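Local coordinates for putative hydrogenase expression/formation protein hupG (Rhodopseudomonas palustris, PDB 2QSI) that is of unknown function but belongs to the HupG/HyaE family of thioredoxin-like proteins and probably takes part in hydrogenase expression or maturation, at residues D27-S32 / A94-E99; L38-D43 / F85-C90. All coordinates share one frame; numbering follows the deposited sequence.

Interaction 1. Residues D27-S32 / A94-E99; sequences DFIAHS and AVVQPE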
ATOM      1  N   ASP A  27       2.104  10.011  -4.348  1.00 23.06           N
ATOM      2  CA  ASP A  27       1.774  10.816  -3.180  1.00 23.43           C
ATOM      3  C   ASP A  27       0.249  10.956  -3.019  1.00 24.04           C
ATOM      4  O   ASP A  27      -0.254  10.971  -1.884  1.00 25.00           O
ATOM      5  CB  ASP A  27       2.458  12.203  -3.210  1.00 24.01           C
ATOM      6  CG  ASP A  27       3.993  12.130  -3.259  1.00 24.55           C
ATOM      7  OD1 ASP A  27       4.622  11.143  -2.809  1.00 26.08           O
ATOM      8  OD2 ASP A  27       4.591  13.107  -3.743  1.00 24.90           O
ATOM      9  N   PHE A  28      -0.502  11.021  -4.125  1.00 23.16           N
ATOM     10  CA  PHE A  28      -1.968  11.089  -4.022  1.00 22.60           C
ATOM     11  C   PHE A  28      -2.511   9.923  -3.189  1.00 21.92           C
ATOM     12  O   PHE A  28      -3.317  10.104  -2.293  1.00 22.33           O
ATOM     13  CB  PHE A  28      -2.641  11.086  -5.410  1.00 22.57           C
ATOM     14  CG  PHE A  28      -4.112  11.210  -5.333  1.00 23.06           C
ATOM     15  CD1 PHE A  28      -4.694  12.420  -5.021  1.00 23.67           C
ATOM     16  CD2 PHE A  28      -4.932  10.103  -5.507  1.00 22.23           C
ATOM     17  CE1 PHE A  28      -6.079  12.533  -4.893  1.00 24.41           C
ATOM     18  CE2 PHE A  28      -6.331  10.217  -5.364  1.00 22.36           C
ATOM     19  CZ  PHE A  28      -6.884  11.421  -5.049  1.00 22.79           C
ATOM     20  N   ILE A  29      -2.058   8.724  -3.511  1.00 20.84           N
ATOM     21  CA  ILE A  29      -2.554   7.528  -2.885  1.00 21.39           C
ATOM     22  C   ILE A  29      -2.059   7.455  -1.479  1.00 21.47           C
ATOM     23  O   ILE A  29      -2.832   7.241  -0.544  1.00 21.59           O
ATOM     24  CB  ILE A  29      -2.100   6.245  -3.632  1.00 21.73           C
ATOM     25  CG1 ILE A  29      -2.672   6.243  -5.024  1.00 20.87           C
ATOM     26  CG2 ILE A  29      -2.571   4.985  -2.873  1.00 19.83           C
ATOM     27  CD1 ILE A  29      -2.320   5.023  -5.851  1.00 21.38           C
ATOM     28  N   ALA A  30      -0.761   7.633  -1.326  1.00 21.84           N
ATOM     29  CA  ALA A  30      -0.130   7.293  -0.055  1.00 22.55           C
ATOM     30  C   ALA A  30      -0.693   8.165   1.080  1.00 22.86           C
ATOM     31  O   ALA A  30      -0.914   7.665   2.200  1.00 22.97           O
ATOM     32  CB  ALA A  30       1.382   7.399  -0.178  1.00 22.09           C
ATOM     33  N   HIS A  31      -1.003   9.434   0.781  1.00 22.70           N
ATOM     34  CA  HIS A  31      -1.521  10.378   1.808  1.00 23.22           C
ATOM     35  C   HIS A  31      -3.027  10.777   1.732  1.00 23.64           C
ATOM     36  O   HIS A  31      -3.456  11.785   2.327  1.00 23.87           O
ATOM     37  CB  HIS A  31      -0.634  11.602   1.810  1.00 23.70           C
ATOM     38  CG  HIS A  31       0.821  11.273   1.937  1.00 24.14           C
ATOM     39  ND1 HIS A  31       1.372  10.768   3.093  1.00 24.87           N
ATOM     40  CD2 HIS A  31       1.835  11.365   1.045  1.00 27.49           C
ATOM     41  CE1 HIS A  31       2.668  10.573   2.912  1.00 26.88           C
ATOM     42  NE2 HIS A  31       2.977  10.946   1.681  1.00 25.83           N
ATOM     43  N   SER A  32      -3.828   9.958   1.051  1.00 22.78           N
ATOM     44  CA  SER A  32      -5.284  10.148   0.993  1.00 21.98           C
ATOM     45  C   SER A  32      -6.004   9.857   2.315  1.00 21.49           C
ATOM     46  O   SER A  32      -7.045  10.466   2.613  1.00 21.64           O
ATOM     47  CB  SER A  32      -5.875   9.217  -0.075  1.00 22.37           C
ATOM     48  OG  SER A  32      -5.525   7.870   0.207  1.00 23.66           O
ATOM     49  N   ALA A  94      -9.951   0.995 -10.718  1.00  6.75           N
ATOM     50  CA  ALA A  94      -9.051   0.211  -9.869  1.00  7.63           C
ATOM     51  C   ALA A  94      -9.176   0.754  -8.453  1.00  7.79           C
ATOM     52  O   ALA A  94      -8.946   1.944  -8.245  1.00  7.48           O
ATOM     53  CB  ALA A  94      -7.611   0.329 -10.353  1.00  6.55           C
ATOM     54  N   VAL A  95      -9.561  -0.128  -7.500  1.00  8.56           N
ATOM     55  CA  VAL A  95      -9.742   0.235  -6.094  1.00  7.62           C
ATOM     56  C   VAL A  95      -8.462  -0.152  -5.352  1.00  8.59           C
ATOM     57  O   VAL A  95      -8.087  -1.344  -5.305  1.00  9.02           O
ATOM     58  CB  VAL A  95     -10.967  -0.434  -5.502  1.00  7.80           C
ATOM     59  CG1 VAL A  95     -11.201   0.053  -4.066  1.00  8.60           C
ATOM     60  CG2 VAL A  95     -12.197  -0.159  -6.388  1.00  8.43           C
ATOM     61  N   VAL A  96      -7.802   0.842  -4.774  1.00  9.35           N
ATOM     62  CA  VAL A  96      -6.438   0.670  -4.256  1.00  8.76           C
ATOM     63  C   VAL A  96      -6.358   1.088  -2.785  1.00  8.75           C
ATOM     64  O   VAL A  96      -6.732   2.208  -2.449  1.00  9.76           O
ATOM     65  CB  VAL A  96      -5.440   1.534  -5.031  1.00  8.56           C
ATOM     66  CG1 VAL A  96      -4.051   1.381  -4.433  1.00  7.59           C
ATOM     67  CG2 VAL A  96      -5.406   1.182  -6.538  1.00  9.58           C
ATOM     68  N   GLN A  97      -5.811   0.228  -1.938  1.00  9.05           N
ATOM     69  CA  GLN A  97      -5.602   0.563  -0.556  1.00 10.10           C
ATOM     70  C   GLN A  97      -4.178   1.108  -0.395  1.00  9.84           C
ATOM     71  O   GLN A  97      -3.212   0.433  -0.755  1.00  8.34           O
ATOM     72  CB  GLN A  97      -5.783  -0.690   0.283  1.00 10.24           C
ATOM     73  CG  GLN A  97      -5.743  -0.461   1.721  1.00 12.26           C
ATOM     74  CD  GLN A  97      -6.034  -1.714   2.470  1.00 14.05           C
ATOM     75  OE1 GLN A  97      -5.223  -2.620   2.503  1.00 18.62           O
ATOM     76  NE2 GLN A  97      -7.184  -1.763   3.105  1.00 16.92           N
ATOM     77  N   PRO A  98      -4.055   2.349   0.127  1.00 10.34           N
ATOM     78  CA  PRO A  98      -2.741   2.910   0.362  1.00  9.96           C
ATOM     79  C   PRO A  98      -1.925   2.098   1.349  1.00 10.15           C
ATOM     80  O   PRO A  98      -2.487   1.450   2.268  1.00  9.02           O
ATOM     81  CB  PRO A  98      -3.030   4.277   0.940  1.00 10.02           C
ATOM     82  CG  PRO A  98      -4.404   4.608   0.606  1.00 10.95           C
ATOM     83  CD  PRO A  98      -5.130   3.299   0.473  1.00 10.66           C
ATOM     84  N   GLU A  99      -0.618   2.271   1.274  1.00 10.72           N
ATOM     85  CA  GLU A  99       0.254   1.642   2.273  1.00 11.28           C
ATOM     86  C   GLU A  99      -0.040   2.260   3.643  1.00 12.16           C
ATOM     87  O   GLU A  99      -0.470   3.423   3.727  1.00 11.30           O
ATOM     88  CB  GLU A  99       1.711   1.771   1.892  1.00 11.10           C
ATOM     89  CG  GLU A  99       2.271   3.168   1.933  1.00 14.52           C
ATOM     90  CD  GLU A  99       3.698   3.234   1.412  1.00 13.60           C
ATOM     91  OE1 GLU A  99       4.218   2.192   0.876  1.00 16.08           O
ATOM     92  OE2 GLU A  99       4.304   4.316   1.574  1.00 12.58           O
TER
HETATM   93  O   HOH W   1       0.642   6.165   3.299  1.00 30.13           O
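The five-membered ring of Pro-98 meets the end of helix 25-30 with its CB-CG bond: CB and CG each lie 3.3 Å from the carbonyl oxygen of Ile-29, and CG also approaches Ser-32 OG at 3.5 Å. The nearby imidazole of His-31 has Ala-30 CB 4.2 Å above one face, toward the rim. In this thioredoxin-like fold the site joins the C-terminal end of helix 25-30 to strand 92-106 where the chain leaves regular pairing at Pro-98, and the closest CA atoms are those of Ala-30 and Pro-98.

No direct hydrogen bond crosses the 227 Å² interface; van der Waals contact holds it, partly carbon against oxygen and partly apolar. Ile-29 supplies its branch methyl: with CG1 beside the backbone N (chi1 -63°), CG2 stands anti to that nitrogen and reaches Pro-98 CB at 3.9 Å. The same methyl meets Val-96 CG1 at 4.2 Å, which ties the helix to the strand proper as well as to the residue that follows it. Phe-85 of helix 78-85 packs on both Ile-29 and Val-96. Strand 94-97 is also paired, antiparallel, with a strand of the second subunit, and Glu-99 forms a salt bridge with Arg-84 of that chain, while Ile-29 packs on Glu-99 of that chain; the contact therefore forms part of the interface between the two subunits.

A water lies between Ala-30 O and Glu-99 O, although its distance to Ala-30 O is implausibly short and that link is doubtful. At the helix end Ser-32 OG, set between its own N and carbonyl carbon, has two possible acceptors for its one proton, Lys-34 O and, 2.9 Å from OG, Ile-29 O.

Interaction 2. Residues L38-D43 / F85-C90; sequences LFFRGD and FGVAVC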
ATOM      1  N   LEU A  38      -9.175   4.692  -8.697  1.00  9.22           N
ATOM      2  CA  LEU A  38      -8.530   5.237  -9.874  1.00  9.11           C
ATOM      3  C   LEU A  38      -9.376   4.894 -11.064  1.00  8.40           C
ATOM      4  O   LEU A  38      -9.697   3.720 -11.274  1.00  9.87           O
ATOM      5  CB  LEU A  38      -7.142   4.643 -10.100  1.00 10.17           C
ATOM      6  CG  LEU A  38      -6.078   4.911  -9.048  1.00 12.41           C
ATOM      7  CD1 LEU A  38      -4.786   4.150  -9.447  1.00 11.89           C
ATOM      8  CD2 LEU A  38      -5.908   6.397  -8.822  1.00 11.43           C
ATOM      9  N   PHE A  39      -9.720   5.937 -11.815  1.00  7.85           N
ATOM     10  CA  PHE A  39     -10.550   5.876 -13.012  1.00  7.89           C
ATOM     11  C   PHE A  39      -9.675   5.906 -14.253  1.00  8.45           C
ATOM     12  O   PHE A  39      -9.028   6.916 -14.545  1.00  8.18           O
ATOM     13  CB  PHE A  39     -11.527   7.062 -13.013  1.00  7.35           C
ATOM     14  CG  PHE A  39     -12.317   7.214 -14.270  1.00  8.18           C
ATOM     15  CD1 PHE A  39     -12.817   6.128 -14.949  1.00  6.48           C
ATOM     16  CD2 PHE A  39     -12.635   8.497 -14.728  1.00  8.89           C
ATOM     17  CE1 PHE A  39     -13.596   6.325 -16.123  1.00  7.91           C
ATOM     18  CE2 PHE A  39     -13.370   8.683 -15.842  1.00 10.90           C
ATOM     19  CZ  PHE A  39     -13.852   7.589 -16.549  1.00  8.52           C
ATOM     20  N   PHE A  40      -9.691   4.774 -14.970  1.00  8.95           N
ATOM     21  CA  PHE A  40      -9.096   4.651 -16.316  1.00  9.18           C
ATOM     22  C   PHE A  40     -10.191   4.826 -17.356  1.00  8.80           C
ATOM     23  O   PHE A  40     -11.130   4.001 -17.473  1.00  8.34           O
ATOM     24  CB  PHE A  40      -8.435   3.290 -16.466  1.00  9.01           C
ATOM     25  CG  PHE A  40      -7.250   3.092 -15.544  1.00  9.43           C
ATOM     26  CD1 PHE A  40      -5.944   3.319 -16.004  1.00 11.24           C
ATOM     27  CD2 PHE A  40      -7.420   2.715 -14.204  1.00  8.40           C
ATOM     28  CE1 PHE A  40      -4.843   3.107 -15.166  1.00  8.09           C
ATOM     29  CE2 PHE A  40      -6.329   2.578 -13.352  1.00  7.38           C
ATOM     30  CZ  PHE A  40      -5.042   2.792 -13.830  1.00  9.14           C
ATOM     31  N   ARG A  41     -10.089   5.945 -18.061  1.00 10.09           N
ATOM     32  CA  ARG A  41     -11.124   6.400 -18.971  1.00 10.12           C
ATOM     33  C   ARG A  41     -10.911   5.845 -20.365  1.00 12.56           C
ATOM     34  O   ARG A  41     -11.620   4.938 -20.787  1.00 12.84           O
ATOM     35  CB  ARG A  41     -11.173   7.954 -18.992  1.00 11.00           C
ATOM     36  CG  ARG A  41     -12.251   8.494 -19.931  1.00  9.99           C
ATOM     37  CD  ARG A  41     -12.105   9.983 -20.194  1.00 10.86           C
ATOM     38  NE  ARG A  41     -12.423  10.837 -19.041  1.00 11.25           N
ATOM     39  CZ  ARG A  41     -13.629  11.319 -18.725  1.00 10.01           C
ATOM     40  NH1 ARG A  41     -14.696  11.072 -19.478  1.00 12.05           N
ATOM     41  NH2 ARG A  41     -13.729  12.102 -17.662  1.00  9.25           N
ATOM     42  N   GLY A  42      -9.903   6.367 -21.062  1.00 13.48           N
ATOM     43  CA  GLY A  42      -9.672   6.026 -22.444  1.00 14.66           C
ATOM     44  C   GLY A  42     -10.133   7.058 -23.459  1.00 15.27           C
ATOM     45  O   GLY A  42     -10.935   7.955 -23.175  1.00 15.76           O
ATOM     46  N   ASP A  43      -9.640   6.895 -24.673  1.00 15.72           N
ATOM     47  CA  ASP A  43     -10.013   7.771 -25.789  1.00 17.28           C
ATOM     48  C   ASP A  43     -11.520   7.784 -26.027  1.00 16.07           C
ATOM     49  O   ASP A  43     -12.172   6.744 -25.924  1.00 16.48           O
ATOM     50  CB  ASP A  43      -9.294   7.281 -27.058  1.00 17.88           C
ATOM     51  CG  ASP A  43      -9.724   8.027 -28.276  1.00 21.27           C
ATOM     52  OD1 ASP A  43      -9.335   9.210 -28.398  1.00 25.48           O
ATOM     53  OD2 ASP A  43     -10.449   7.432 -29.099  1.00 25.76           O
ATOM     54  N   PHE A  85      -1.236  -1.456 -11.471  1.00 15.86           N
ATOM     55  CA  PHE A  85      -2.363  -1.703 -10.606  1.00 15.15           C
ATOM     56  C   PHE A  85      -3.170  -2.941 -10.989  1.00 15.73           C
ATOM     57  O   PHE A  85      -4.097  -3.275 -10.305  1.00 15.64           O
ATOM     58  CB  PHE A  85      -3.230  -0.443 -10.494  1.00 16.83           C
ATOM     59  CG  PHE A  85      -2.572   0.672  -9.723  1.00 14.80           C
ATOM     60  CD1 PHE A  85      -2.305   0.529  -8.373  1.00 18.01           C
ATOM     61  CD2 PHE A  85      -2.238   1.871 -10.348  1.00 17.09           C
ATOM     62  CE1 PHE A  85      -1.691   1.549  -7.661  1.00 16.94           C
ATOM     63  CE2 PHE A  85      -1.626   2.891  -9.656  1.00 17.16           C
ATOM     64  CZ  PHE A  85      -1.328   2.721  -8.306  1.00 17.26           C
ATOM     65  N   GLY A  86      -2.815  -3.614 -12.077  1.00 14.31           N
ATOM     66  CA  GLY A  86      -3.495  -4.832 -12.524  1.00 14.24           C
ATOM     67  C   GLY A  86      -4.774  -4.618 -13.322  1.00 13.92           C
ATOM     68  O   GLY A  86      -5.727  -5.345 -13.159  1.00 14.02           O
ATOM     69  N   VAL A  87      -4.808  -3.563 -14.125  1.00 13.63           N
ATOM     70  CA  VAL A  87      -5.980  -3.212 -14.941  1.00 14.13           C
ATOM     71  C   VAL A  87      -5.720  -3.733 -16.347  1.00 13.93           C
ATOM     72  O   VAL A  87      -4.691  -3.429 -16.935  1.00 14.06           O
ATOM     73  CB  VAL A  87      -6.199  -1.683 -14.978  1.00 14.46           C
ATOM     74  CG1 VAL A  87      -7.469  -1.334 -15.780  1.00 13.91           C
ATOM     75  CG2 VAL A  87      -6.323  -1.124 -13.537  1.00 12.96           C
ATOM     76  N   ALA A  88      -6.660  -4.513 -16.858  1.00 14.34           N
ATOM     77  CA  ALA A  88      -6.544  -5.202 -18.150  1.00 14.79           C
ATOM     78  C   ALA A  88      -7.041  -4.354 -19.298  1.00 15.08           C
ATOM     79  O   ALA A  88      -6.405  -4.315 -20.374  1.00 14.77           O
ATOM     80  CB  ALA A  88      -7.314  -6.535 -18.099  1.00 14.41           C
ATOM     81  N   VAL A  89      -8.165  -3.665 -19.086  1.00 14.88           N
ATOM     82  CA  VAL A  89      -8.852  -2.936 -20.156  1.00 14.81           C
ATOM     83  C   VAL A  89      -9.412  -1.588 -19.675  1.00 14.14           C
ATOM     84  O   VAL A  89      -9.492  -1.336 -18.470  1.00 13.94           O
ATOM     85  CB  VAL A  89     -10.011  -3.803 -20.728  1.00 15.02           C
ATOM     86  CG1 VAL A  89      -9.478  -5.129 -21.249  1.00 17.16           C
ATOM     87  CG2 VAL A  89     -11.115  -4.028 -19.682  1.00 14.69           C
ATOM     88  N   CYS A  90      -9.782  -0.718 -20.612  1.00 14.66           N
ATOM     89  CA  CYS A  90     -10.465   0.523 -20.294  1.00 14.93           C
ATOM     90  C   CYS A  90     -11.858   0.499 -20.896  1.00 14.87           C
ATOM     91  O   CYS A  90     -12.126  -0.260 -21.825  1.00 14.26           O
ATOM     92  CB  CYS A  90      -9.720   1.754 -20.823  1.00 15.56           C
ATOM     93  SG  CYS A  90      -8.075   1.784 -20.190  1.00 18.44           S
TER
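Leu-38 lays its CD1 methyl over one face of the Phe-85 ring, a CH-pi contact with CD1 3.8 Å from the centroid of that ring and 27° off the ring normal. The methyl sits toward the rim, nearest to Phe-85 CE2 at 3.4 Å, and the two side chains meet at about a right angle. In the thioredoxin-like fold this is where central strand 35-40 meets the loop joining helix 78-85 to strand 92-106, a position that in thioredoxins holds the cis-proline loop beside the active site.

One choice of chi1 recurs: Leu-38, Phe-40, Phe-85 and Cys-90 all hold their gamma atom beside the backbone N and opposite the carbonyl carbon. Alternation along the strand places Leu-38 and Phe-40 on one face, toward the loop, and Phe-39 on the other, against helix 50-62. Leu-38 then extends to CD1 with chi2 177°, which puts the methyl on the ring. Phe-40 and Val-87 approach from opposite directions, and Val-87 CG2 comes obliquely to the ring, 3.7 Å from Phe-40 CE2. Met-82 of helix 78-85 touches Phe-40, Val-87 and Cys-90, linking the three.

No hydrogen bond joins the two segments. The Arg-41 side chain starts out away from the loop, and its NE forms a salt bridge with Glu-72 OE2, but the backbone O of Arg-41 lies 3.7 Å from Cys-90 CB. Gly-42, Val-89 and Cys-90 line the pocket of a bound dithiothreitol, probably brought by the crystallisation liquor. Cys-90 SG (chi1 -57°), covalently linked to a sulfur of that molecule, rests 4.0 Å from Phe-40 CB.

In the fold
Both interactions pack against the same face of the sheet, whose strands 35-40 and 92-106 are neighbours, and Ala-94 N probably hydrogen-bonds to Leu-38 O at 2.8 Å. Phe-85 belongs to interaction 2 yet also meets interaction 1, its CZ lying 3.5 Å from Ile-29 CD1. Interaction 2 is the more deeply buried, five of its six touching residues being enclosed; interaction 1 is only partly buried, although nearer the centre of the chain. Their chemistry differs as well: a proline ring against a carbonyl oxygen and a serine hydroxyl at the helix end in interaction 1, aromatic and aliphatic side chains beside a ligand-linked cysteine in interaction 2. Both also touch the second subunit.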